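Local atomic coordinates of prolyl 4-hydroxylase alpha subunit Fe(2+) 2OG dioxygenase domain-containing protein (Burkholderia ambifaria, PDB entry 3W20), a protein that probably acts as a 2-oxoglutarate-dependent dioxygenase on N-substituted L-amino acids, with a double-stranded beta-helix fold and a zinc ion bound in its metal site. Residues Phe112-Phe116 with Met258-Leu262; Phe135-Arg141 with Trp269-Asp273; Trp51-Phe57 with Gly106-Phe112. All coordinates share one frame; numbering follows the deposited sequence.

Contact 1: residues Phe112-Phe116 with Met258-Leu262; sequences FVRLF and MGLFL
Phe112 brings its ring down onto Met258, Gly259 and Leu260, and no residue of this contact has more surface buried. With CG anti to the backbone N (chi1 -179°), the ring reaches from the helix to the strand. Met258, here selenomethionine, slides past it in the opposite direction: CG lies over one face, offset toward the rim, in a CH-pi contact 3.8 Å from the ring centroid. The next atom, Met258 SE, lies obliquely to the Phe112 ring, 4.4 Å from its centroid, in a Met-aromatic contact. Separately, SE packs against Phe112 CB at 3.5 Å. At the far end of the ring, Phe112 CZ is 3.4 Å from Met258 O and also rests close to Gly259 CA.

Leu260 meets both aromatic rings. CG stands between the backbone N and the carbonyl carbon (chi1 49°); from there CD2 touches Phe112 CE2 at 3.8 Å and Phe116 CD2 at 4.0 Å, while CD1 lies over the face of Phe116, 13° off the ring normal. One turn along the helix from Phe112, Phe116 also meets Leu262, whose CD1 approaches Phe116 CD1 obliquely at 3.9 Å. No hydrogen bond joins the segments, and all the touching residues are buried. Met271 of strand 268-272 packs on Val113, Phe116 and Leu262, extending the apolar layer. This is helix-on-sheet packing, in which helix 111-120 covers strand 255-265 of the double-stranded beta-helix fold characteristic of 2-oxoglutarate dioxygenases.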
loop_
_atom_site.group_PDB
_atom_site.type_symbol
_atom_site.label_atom_id
_atom_site.label_comp_id
_atom_site.label_asym_id
_atom_site.label_seq_id
_atom_site.Cartn_x
_atom_site.Cartn_y
_atom_site.Cartn_z
ATOM N N PHE A 112 5.970 13.629 -19.780
ATOM C CA PHE A 112 6.230 12.222 -20.071
ATOM C C PHE A 112 4.981 11.351 -19.888
ATOM O O PHE A 112 4.671 10.565 -20.767
ATOM C CB PHE A 112 7.427 11.691 -19.237
ATOM C CG PHE A 112 7.732 10.237 -19.527
ATOM C CD1 PHE A 112 8.209 9.860 -20.756
ATOM C CD2 PHE A 112 7.482 9.255 -18.586
ATOM C CE1 PHE A 112 8.463 8.495 -21.035
ATOM C CE2 PHE A 112 7.722 7.895 -18.860
ATOM C CZ PHE A 112 8.198 7.520 -20.073
ATOM N N VAL A 113 4.299 11.461 -18.754
ATOM C CA VAL A 113 3.118 10.598 -18.466
ATOM C C VAL A 113 2.004 11.050 -19.416
ATOM O O VAL A 113 1.361 10.217 -20.028
ATOM C CB VAL A 113 2.710 10.633 -16.996
ATOM C CG1 VAL A 113 1.357 9.919 -16.749
ATOM C CG2 VAL A 113 3.735 9.942 -16.146
ATOM N N ARG A 114 1.884 12.372 -19.619
ATOM C CA ARG A 114 0.853 12.896 -20.511
ATOM C C ARG A 114 1.035 12.418 -21.973
ATOM O O ARG A 114 0.065 12.272 -22.711
ATOM C CB ARG A 114 0.788 14.422 -20.426
ATOM C CG ARG A 114 0.112 14.935 -19.179
ATOM C CD ARG A 114 0.185 16.460 -19.173
ATOM N NE ARG A 114 -0.427 16.905 -17.929
ATOM C CZ ARG A 114 -1.691 17.314 -17.798
ATOM N NH1 ARG A 114 -2.497 17.430 -18.858
ATOM N NH2 ARG A 114 -2.140 17.617 -16.586
ATOM N N LEU A 115 2.257 12.117 -22.389
ATOM C CA LEU A 115 2.461 11.503 -23.694
ATOM C C LEU A 115 1.549 10.316 -23.925
ATOM O O LEU A 115 0.852 10.222 -24.931
ATOM C CB LEU A 115 3.939 11.124 -23.875
ATOM C CG LEU A 115 4.631 11.126 -25.200
ATOM C CD1 LEU A 115 4.473 12.483 -25.885
ATOM C CD2 LEU A 115 6.085 10.833 -24.856
ATOM N N PHE A 116 1.490 9.423 -22.941
ATOM C CA PHE A 116 0.624 8.297 -23.022
ATOM C C PHE A 116 -0.794 8.557 -22.615
ATOM O O PHE A 116 -1.699 8.032 -23.278
ATOM C CB PHE A 116 1.239 7.183 -22.117
ATOM C CG PHE A 116 2.626 6.849 -22.528
ATOM C CD1 PHE A 116 2.820 5.989 -23.606
ATOM C CD2 PHE A 116 3.719 7.458 -21.941
ATOM C CE1 PHE A 116 4.113 5.661 -24.021
ATOM C CE2 PHE A 116 5.012 7.141 -22.349
ATOM C CZ PHE A 116 5.209 6.268 -23.393
HETATM N N MSE A 258 13.626 8.192 -18.505
HETATM C CA MSE A 258 12.408 8.240 -17.760
HETATM C C MSE A 258 11.602 7.105 -18.320
HETATM O O MSE A 258 11.518 7.001 -19.546
HETATM C CB MSE A 258 11.784 9.516 -18.452
HETATM C CG MSE A 258 10.822 10.259 -17.652
HETATM SE SE MSE A 258 10.873 11.969 -18.686
HETATM C CE MSE A 258 12.456 12.577 -17.964
ATOM N N GLY A 259 10.968 6.269 -17.511
ATOM C CA GLY A 259 10.156 5.179 -18.173
ATOM C C GLY A 259 8.904 4.709 -17.419
ATOM O O GLY A 259 8.671 5.009 -16.255
ATOM N N LEU A 260 8.099 3.921 -18.106
ATOM C CA LEU A 260 7.009 3.231 -17.446
ATOM C C LEU A 260 6.715 1.966 -18.272
ATOM O O LEU A 260 7.448 1.659 -19.214
ATOM C CB LEU A 260 5.795 4.138 -17.403
ATOM C CG LEU A 260 5.332 4.852 -18.661
ATOM C CD1 LEU A 260 4.595 3.971 -19.702
ATOM C CD2 LEU A 260 4.414 6.038 -18.236
ATOM N N PHE A 261 5.668 1.252 -17.849
ATOM C CA PHE A 261 5.171 0.117 -18.608
ATOM C C PHE A 261 3.681 0.326 -18.876
ATOM O O PHE A 261 2.942 1.043 -18.150
ATOM C CB PHE A 261 5.365 -1.166 -17.752
ATOM C CG PHE A 261 6.802 -1.498 -17.571
ATOM C CD1 PHE A 261 7.474 -2.324 -18.516
ATOM C CD2 PHE A 261 7.500 -1.017 -16.438
ATOM C CE1 PHE A 261 8.835 -2.643 -18.378
ATOM C CE2 PHE A 261 8.869 -1.346 -16.282
ATOM C CZ PHE A 261 9.541 -2.098 -17.256
ATOM N N LEU A 262 3.214 -0.364 -19.911
ATOM C CA LEU A 262 1.818 -0.302 -20.307
ATOM C C LEU A 262 1.231 -1.696 -20.449
ATOM O O LEU A 262 1.870 -2.551 -20.976
ATOM C CB LEU A 262 1.764 0.350 -21.692
ATOM C CG LEU A 262 2.100 1.846 -21.768
ATOM C CD1 LEU A 262 2.465 2.136 -23.227
ATOM C CD2 LEU A 262 0.926 2.711 -21.331
#

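Contact 2: residues Phe135-Arg141 with Trp269-Asp273; sequences FLLATRR and WRMFD
The side-chain carboxylate of Asp273, the last residue of the chain, meets Arg141 and Thr139 together. Arg141 and Asp273 come from opposite directions and form a salt bridge, with the guanidinium and carboxylate planes 53° apart. The straighter bond runs from Arg141 NH1 to Asp273 OD2 at 3.2 Å, nearly in the guanidinium plane but reaching the oxygen from above the carboxylate plane; the second, to OD1, is weak. Thr139 OG1 lies 2.4 Å from the same OD2, too short for the geometry of that hydrogen bond to be trusted. Asp273 CG is anti to the backbone N (chi1 -160°), which carries the side-chain carboxylate toward strand 139-143.

Arg141 is steadied by Thr139, its NE donating to Thr139 OG1 at 3.1 Å. It is a 2-oxoglutarate-binding residue of this double-stranded beta-helix enzyme, although no cosubstrate is bound to this chain, and its side chain is about 7 Å from the zinc ion. The salt bridge is consistent with Asp273 being a second-shell residue that positions it.

Farther back, the backbone fixes the chain terminus. Asp273 N donates to Leu136 O at 2.9 Å, and the same oxygen takes a CA-H...O contact from Phe272 CA at 3.2 Å. Tyr96 OH of helix 87-107 bonds OXT of the terminal carboxylate. Leu137 O is buried here without a hydrogen-bonding partner. Farther out the packing is apolar: Leu137 CD2 rests against Met271 CB at 3.6 Å, and Phe135 CB touches Phe272 CB at 3.9 Å. Asn104, also of helix 87-107, bonds both Phe135 O and Leu137 N.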
loop_
_atom_site.group_PDB
_atom_site.type_symbol
_atom_site.label_atom_id
_atom_site.label_comp_id
_atom_site.label_asym_id
_atom_site.label_seq_id
_atom_site.Cartn_x
_atom_site.Cartn_y
_atom_site.Cartn_z
ATOM N N PHE A 135 -1.133 1.969 -8.728
ATOM C CA PHE A 135 0.275 1.664 -8.866
ATOM C C PHE A 135 1.049 2.956 -9.122
ATOM O O PHE A 135 0.486 3.989 -9.611
ATOM C CB PHE A 135 0.431 0.766 -10.068
ATOM C CG PHE A 135 0.028 -0.709 -9.802
ATOM C CD1 PHE A 135 0.987 -1.715 -9.718
ATOM C CD2 PHE A 135 -1.293 -1.057 -9.683
ATOM C CE1 PHE A 135 0.595 -3.049 -9.464
ATOM C CE2 PHE A 135 -1.686 -2.371 -9.430
ATOM C CZ PHE A 135 -0.750 -3.370 -9.343
ATOM N N LEU A 136 2.337 2.914 -8.795
ATOM C CA LEU A 136 3.231 3.998 -9.135
ATOM C C LEU A 136 3.155 4.230 -10.657
ATOM O O LEU A 136 3.140 3.256 -11.448
ATOM C CB LEU A 136 4.688 3.606 -8.747
ATOM C CG LEU A 136 5.740 4.567 -9.258
ATOM C CD1 LEU A 136 5.514 5.843 -8.433
ATOM C CD2 LEU A 136 7.151 4.071 -8.994
ATOM N N LEU A 137 3.189 5.505 -11.116
ATOM C CA LEU A 137 3.029 5.731 -12.587
ATOM C C LEU A 137 4.284 5.563 -13.443
ATOM O O LEU A 137 4.203 5.103 -14.600
ATOM C CB LEU A 137 2.437 7.145 -12.885
ATOM C CG LEU A 137 0.926 7.168 -12.893
ATOM C CD1 LEU A 137 0.412 8.642 -12.746
ATOM C CD2 LEU A 137 0.424 6.606 -14.269
ATOM N N ALA A 138 5.412 5.992 -12.921
ATOM C CA ALA A 138 6.620 6.142 -13.801
ATOM C C ALA A 138 7.776 6.503 -12.886
ATOM O O ALA A 138 7.547 6.908 -11.754
ATOM C CB ALA A 138 6.427 7.182 -14.922
ATOM N N THR A 139 9.005 6.376 -13.395
ATOM C CA THR A 139 10.191 6.658 -12.670
ATOM C C THR A 139 11.225 7.373 -13.569
ATOM O O THR A 139 11.321 7.167 -14.810
ATOM C CB THR A 139 10.870 5.385 -12.070
ATOM O OG1 THR A 139 11.141 4.518 -13.127
ATOM C CG2 THR A 139 9.986 4.585 -11.176
ATOM N N ARG A 140 11.969 8.305 -12.952
ATOM C CA ARG A 140 13.175 8.784 -13.587
ATOM C C ARG A 140 14.332 7.909 -13.163
ATOM O O ARG A 140 14.435 7.514 -11.971
ATOM C CB ARG A 140 13.436 10.239 -13.109
ATOM C CG ARG A 140 12.501 11.235 -13.680
ATOM C CD ARG A 140 12.932 12.697 -13.347
ATOM N NE ARG A 140 13.109 12.852 -11.920
ATOM C CZ ARG A 140 13.426 14.007 -11.296
ATOM N NH1 ARG A 140 13.592 15.127 -11.973
ATOM N NH2 ARG A 140 13.575 14.023 -9.986
ATOM N N ARG A 141 15.232 7.579 -14.074
ATOM C CA ARG A 141 16.185 6.484 -13.840
ATOM C C ARG A 141 17.547 7.062 -14.104
ATOM O O ARG A 141 17.798 7.679 -15.183
ATOM C CB ARG A 141 15.890 5.287 -14.801
ATOM C CG ARG A 141 14.576 4.513 -14.482
ATOM C CD ARG A 141 14.037 3.765 -15.712
ATOM N NE ARG A 141 12.670 3.238 -15.549
ATOM C CZ ARG A 141 11.987 2.630 -16.506
ATOM N NH1 ARG A 141 10.717 2.154 -16.254
ATOM N NH2 ARG A 141 12.535 2.500 -17.734
ATOM N N TRP A 269 -6.020 1.222 -21.650
ATOM C CA TRP A 269 -4.566 1.220 -21.413
ATOM C C TRP A 269 -4.251 1.686 -20.038
ATOM O O TRP A 269 -4.794 2.686 -19.557
ATOM C CB TRP A 269 -3.989 2.181 -22.419
ATOM C CG TRP A 269 -3.844 1.562 -23.776
ATOM C CD1 TRP A 269 -4.667 1.760 -24.909
ATOM C CD2 TRP A 269 -2.861 0.594 -24.172
ATOM N NE1 TRP A 269 -4.259 0.951 -25.947
ATOM C CE2 TRP A 269 -3.144 0.256 -25.571
ATOM C CE3 TRP A 269 -1.755 0.019 -23.553
ATOM C CZ2 TRP A 269 -2.356 -0.655 -26.261
ATOM C CZ3 TRP A 269 -0.986 -0.870 -24.279
ATOM C CH2 TRP A 269 -1.282 -1.182 -25.610
ATOM N N ARG A 270 -3.388 0.965 -19.351
ATOM C CA ARG A 270 -3.006 1.309 -18.011
ATOM C C ARG A 270 -1.452 1.420 -17.897
ATOM O O ARG A 270 -0.730 0.632 -18.513
ATOM C CB ARG A 270 -3.570 0.288 -17.033
ATOM C CG ARG A 270 -5.110 0.256 -16.986
ATOM C CD ARG A 270 -5.617 1.543 -16.392
ATOM N NE ARG A 270 -7.089 1.558 -16.228
ATOM C CZ ARG A 270 -7.941 2.006 -17.152
ATOM N NH1 ARG A 270 -7.546 2.483 -18.350
ATOM N NH2 ARG A 270 -9.239 2.020 -16.843
HETATM N N MSE A 271 -0.978 2.357 -17.076
HETATM C CA MSE A 271 0.453 2.692 -16.934
HETATM C C MSE A 271 0.885 2.329 -15.519
HETATM O O MSE A 271 0.152 2.524 -14.547
HETATM C CB MSE A 271 0.684 4.218 -16.997
HETATM C CG MSE A 271 0.320 4.700 -18.414
HETATM SE SE MSE A 271 0.373 6.674 -18.471
HETATM C CE MSE A 271 -1.327 6.957 -17.470
ATOM N N PHE A 272 2.106 1.826 -15.385
ATOM C CA PHE A 272 2.656 1.561 -14.095
ATOM C C PHE A 272 4.164 1.443 -14.211
ATOM O O PHE A 272 4.701 1.220 -15.330
ATOM C CB PHE A 272 2.070 0.270 -13.528
ATOM C CG PHE A 272 2.416 -0.975 -14.344
ATOM C CD1 PHE A 272 3.516 -1.742 -13.998
ATOM C CD2 PHE A 272 1.632 -1.306 -15.452
ATOM C CE1 PHE A 272 3.863 -2.884 -14.735
ATOM C CE2 PHE A 272 1.993 -2.449 -16.219
ATOM C CZ PHE A 272 3.084 -3.233 -15.826
ATOM N N ASP A 273 4.844 1.577 -13.059
ATOM C CA ASP A 273 6.254 1.246 -12.948
ATOM C C ASP A 273 6.556 0.654 -11.562
ATOM O O ASP A 273 7.604 0.105 -11.322
ATOM C CB ASP A 273 7.102 2.450 -13.215
ATOM C CG ASP A 273 8.542 2.056 -13.587
ATOM O OD1 ASP A 273 8.805 0.933 -14.032
ATOM O OD2 ASP A 273 9.415 2.859 -13.437
ATOM O OXT ASP A 273 5.730 0.769 -10.692
#

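Contact 3: residues Trp51-Phe57 with Gly106-Phe112; sequences WWDDEGF and GLRTTRF
The turn between helices 87-107 and 111-120 is gripped by the end of helix 48-52 and the loop that follows, chiefly through Trp51 and Asp54. Arg111 N, in the first turn of helix 111-120, donates to Asp54 OD2 at 2.8 Å, almost straight (173°) but from above the carboxylate plane. The other oxygen, OD1, uses its anti lone pair to accept from Gly56 N at 3.1 Å, closing an Asx turn that holds the carboxylate in place. A water bridges Trp51 O and Asp54 OD2 to Phe112 N, tying a second helix-start NH to the loop.

Arg111 lies extended over one face of the Trp51 indole, its guanidinium tilted 30° from the ring plane. Its CG makes a CH-pi contact 3.8 Å from the centroid of the six-membered ring, and Arg111 NE comes within 3.2 Å of Trp51 CZ2. Leu107 to Thr110 form a type I beta turn, and Thr110 is the N-cap of helix 111-120, its OG1 accepting from Val113 N. Thr110 CG2 sits centrally over the Phe57 ring, 4.0 Å from the centroid, while Leu107 CD2 packs obliquely on Phe57 CD1 at 3.3 Å. Gly56 CA and Gly106 CA are 4.0 Å apart, neither residue having a side chain to separate the backbones.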
loop_
_atom_site.group_PDB
_atom_site.type_symbol
_atom_site.label_atom_id
_atom_site.label_comp_id
_atom_site.label_asym_id
_atom_site.label_seq_id
_atom_site.Cartn_x
_atom_site.Cartn_y
_atom_site.Cartn_z
ATOM N N TRP A 51 12.083 17.985 -19.951
ATOM C CA TRP A 51 11.301 16.786 -19.649
ATOM C C TRP A 51 11.731 16.145 -18.359
ATOM O O TRP A 51 10.902 15.586 -17.623
ATOM C CB TRP A 51 11.439 15.814 -20.793
ATOM C CG TRP A 51 10.648 16.222 -21.952
ATOM C CD1 TRP A 51 10.860 17.315 -22.804
ATOM C CD2 TRP A 51 9.523 15.497 -22.516
ATOM N NE1 TRP A 51 9.928 17.301 -23.838
ATOM C CE2 TRP A 51 9.066 16.268 -23.678
ATOM C CE3 TRP A 51 8.826 14.352 -22.150
ATOM C CZ2 TRP A 51 7.989 15.861 -24.454
ATOM C CZ3 TRP A 51 7.731 13.962 -22.919
ATOM C CH2 TRP A 51 7.330 14.688 -24.062
ATOM N N TRP A 52 13.022 16.250 -18.038
ATOM C CA TRP A 52 13.496 15.732 -16.778
ATOM C C TRP A 52 13.176 16.600 -15.595
ATOM O O TRP A 52 12.773 16.114 -14.506
ATOM C CB TRP A 52 15.005 15.590 -16.866
ATOM C CG TRP A 52 15.611 14.999 -15.636
ATOM C CD1 TRP A 52 16.063 15.669 -14.488
ATOM C CD2 TRP A 52 15.941 13.605 -15.427
ATOM N NE1 TRP A 52 16.581 14.776 -13.585
ATOM C CE2 TRP A 52 16.553 13.521 -14.098
ATOM C CE3 TRP A 52 15.742 12.422 -16.166
ATOM C CZ2 TRP A 52 16.971 12.318 -13.561
ATOM C CZ3 TRP A 52 16.169 11.210 -15.604
ATOM C CH2 TRP A 52 16.786 11.157 -14.332
ATOM N N ASP A 53 13.417 17.891 -15.783
ATOM C CA ASP A 53 13.163 18.886 -14.713
ATOM C C ASP A 53 11.695 19.261 -14.559
ATOM O O ASP A 53 11.380 20.089 -13.730
ATOM C CB ASP A 53 13.945 20.187 -15.030
ATOM C CG ASP A 53 15.429 19.964 -15.238
ATOM O OD1 ASP A 53 15.967 18.956 -14.781
ATOM O OD2 ASP A 53 16.050 20.809 -15.903
ATOM N N ASP A 54 10.788 18.707 -15.373
ATOM C CA ASP A 54 9.328 18.806 -15.180
ATOM C C ASP A 54 8.912 18.842 -13.698
ATOM O O ASP A 54 9.262 17.956 -12.912
ATOM C CB ASP A 54 8.655 17.598 -15.865
ATOM C CG ASP A 54 7.171 17.777 -16.112
ATOM O OD1 ASP A 54 6.349 18.007 -15.193
ATOM O OD2 ASP A 54 6.787 17.621 -17.293
ATOM N N GLU A 55 8.130 19.859 -13.319
ATOM C CA GLU A 55 7.760 20.057 -11.902
ATOM C C GLU A 55 6.981 18.881 -11.263
ATOM O O GLU A 55 6.974 18.729 -10.039
ATOM C CB GLU A 55 7.021 21.414 -11.710
ATOM C CG GLU A 55 7.803 22.639 -12.205
ATOM C CD GLU A 55 7.546 22.951 -13.698
ATOM O OE1 GLU A 55 7.741 22.046 -14.564
ATOM O OE2 GLU A 55 7.128 24.106 -14.006
ATOM N N GLY A 56 6.369 18.039 -12.109
ATOM C CA GLY A 56 5.616 16.870 -11.673
ATOM C C GLY A 56 6.475 15.743 -11.099
ATOM O O GLY A 56 5.934 14.830 -10.473
ATOM N N PHE A 57 7.800 15.792 -11.294
ATOM C CA PHE A 57 8.702 14.804 -10.654
ATOM C C PHE A 57 9.120 15.204 -9.227
ATOM O O PHE A 57 9.758 14.410 -8.542
ATOM C CB PHE A 57 9.960 14.534 -11.491
ATOM C CG PHE A 57 9.693 13.778 -12.743
ATOM C CD1 PHE A 57 9.181 12.484 -12.679
ATOM C CD2 PHE A 57 9.934 14.344 -13.979
ATOM C CE1 PHE A 57 8.920 11.760 -13.835
ATOM C CE2 PHE A 57 9.673 13.653 -15.146
ATOM C CZ PHE A 57 9.167 12.348 -15.081
ATOM N N GLY A 106 1.706 14.529 -8.664
ATOM C CA GLY A 106 2.732 15.122 -9.520
ATOM C C GLY A 106 3.026 14.366 -10.820
ATOM O O GLY A 106 3.065 14.979 -11.940
ATOM N N LEU A 107 3.216 13.024 -10.735
ATOM C CA LEU A 107 3.583 12.326 -12.015
ATOM C C LEU A 107 2.528 12.424 -13.098
ATOM O O LEU A 107 2.837 12.508 -14.273
ATOM C CB LEU A 107 3.871 10.812 -11.741
ATOM C CG LEU A 107 5.105 10.572 -10.896
ATOM C CD1 LEU A 107 5.186 9.090 -10.469
ATOM C CD2 LEU A 107 6.410 11.000 -11.614
ATOM N N ARG A 108 1.257 12.451 -12.728
ATOM C CA ARG A 108 0.245 12.486 -13.727
ATOM C C ARG A 108 0.266 13.787 -14.507
ATOM O O ARG A 108 -0.264 13.803 -15.577
ATOM C CB ARG A 108 -1.147 12.279 -13.136
ATOM C CG ARG A 108 -1.713 13.538 -12.482
ATOM C CD ARG A 108 -3.210 13.372 -12.230
ATOM N NE ARG A 108 -3.464 11.980 -11.876
ATOM C CZ ARG A 108 -3.226 11.434 -10.674
ATOM N NH1 ARG A 108 -2.777 12.179 -9.674
ATOM N NH2 ARG A 108 -3.422 10.134 -10.477
ATOM N N THR A 109 0.948 14.820 -14.005
ATOM C CA THR A 109 1.012 16.118 -14.723
ATOM C C THR A 109 2.245 16.221 -15.618
ATOM O O THR A 109 2.426 17.203 -16.322
ATOM C CB THR A 109 1.003 17.343 -13.759
ATOM O OG1 THR A 109 2.209 17.377 -12.971
ATOM C CG2 THR A 109 -0.248 17.262 -12.814
ATOM N N THR A 110 3.151 15.246 -15.516
ATOM C CA THR A 110 4.372 15.338 -16.280
ATOM C C THR A 110 4.136 15.223 -17.769
ATOM O O THR A 110 3.216 14.535 -18.208
ATOM C CB THR A 110 5.452 14.312 -15.840
ATOM O OG1 THR A 110 5.028 13.010 -16.193
ATOM C CG2 THR A 110 5.698 14.351 -14.378
ATOM N N ARG A 111 4.970 15.894 -18.571
ATOM C CA ARG A 111 4.878 15.741 -20.001
ATOM C C ARG A 111 5.065 14.312 -20.469
ATOM O O ARG A 111 4.360 13.809 -21.384
ATOM C CB ARG A 111 5.904 16.599 -20.666
ATOM C CG ARG A 111 5.357 16.903 -22.014
ATOM C CD ARG A 111 5.998 18.141 -22.528
ATOM N NE ARG A 111 5.838 18.151 -23.984
ATOM C CZ ARG A 111 6.423 19.033 -24.769
ATOM N NH1 ARG A 111 7.233 19.937 -24.226
ATOM N NH2 ARG A 111 6.245 18.980 -26.066
ATOM N N PHE A 112 5.970 13.629 -19.780
ATOM C CA PHE A 112 6.230 12.222 -20.071
ATOM C C PHE A 112 4.981 11.351 -19.888
ATOM O O PHE A 112 4.671 10.565 -20.767
ATOM C CB PHE A 112 7.427 11.691 -19.237
ATOM C CG PHE A 112 7.732 10.237 -19.527
ATOM C CD1 PHE A 112 8.209 9.860 -20.756
ATOM C CD2 PHE A 112 7.482 9.255 -18.586
ATOM C CE1 PHE A 112 8.463 8.495 -21.035
ATOM C CE2 PHE A 112 7.722 7.895 -18.860
ATOM C CZ PHE A 112 8.198 7.520 -20.073
HETATM O O HOH W 1 8.133 15.078 -18.363
#

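How the contacts relate
Strand 255-265 ties contacts 1 and 2 together, their centres 7 Å apart: it pairs with strand 139-143 through Gly259 N to Thr139 O (2.9 Å) and with strand 268-272 through Phe261 N to Phe272 O (2.7 Å). Phe112 belongs to both contact 1 and contact 3, so the start of helix 111-120 is packed against the sheet and against Trp51 of helix 48-52. Contact 3 also reaches contact 2, where Arg140 NH1 bonds Trp52 O at 2.8 Å. Contact 2 contributes Arg141 to the 2-oxoglutarate site; in contact 3 the side chain of Phe112 is about 13 Å from the zinc ion held by His155, Asp157 and His246.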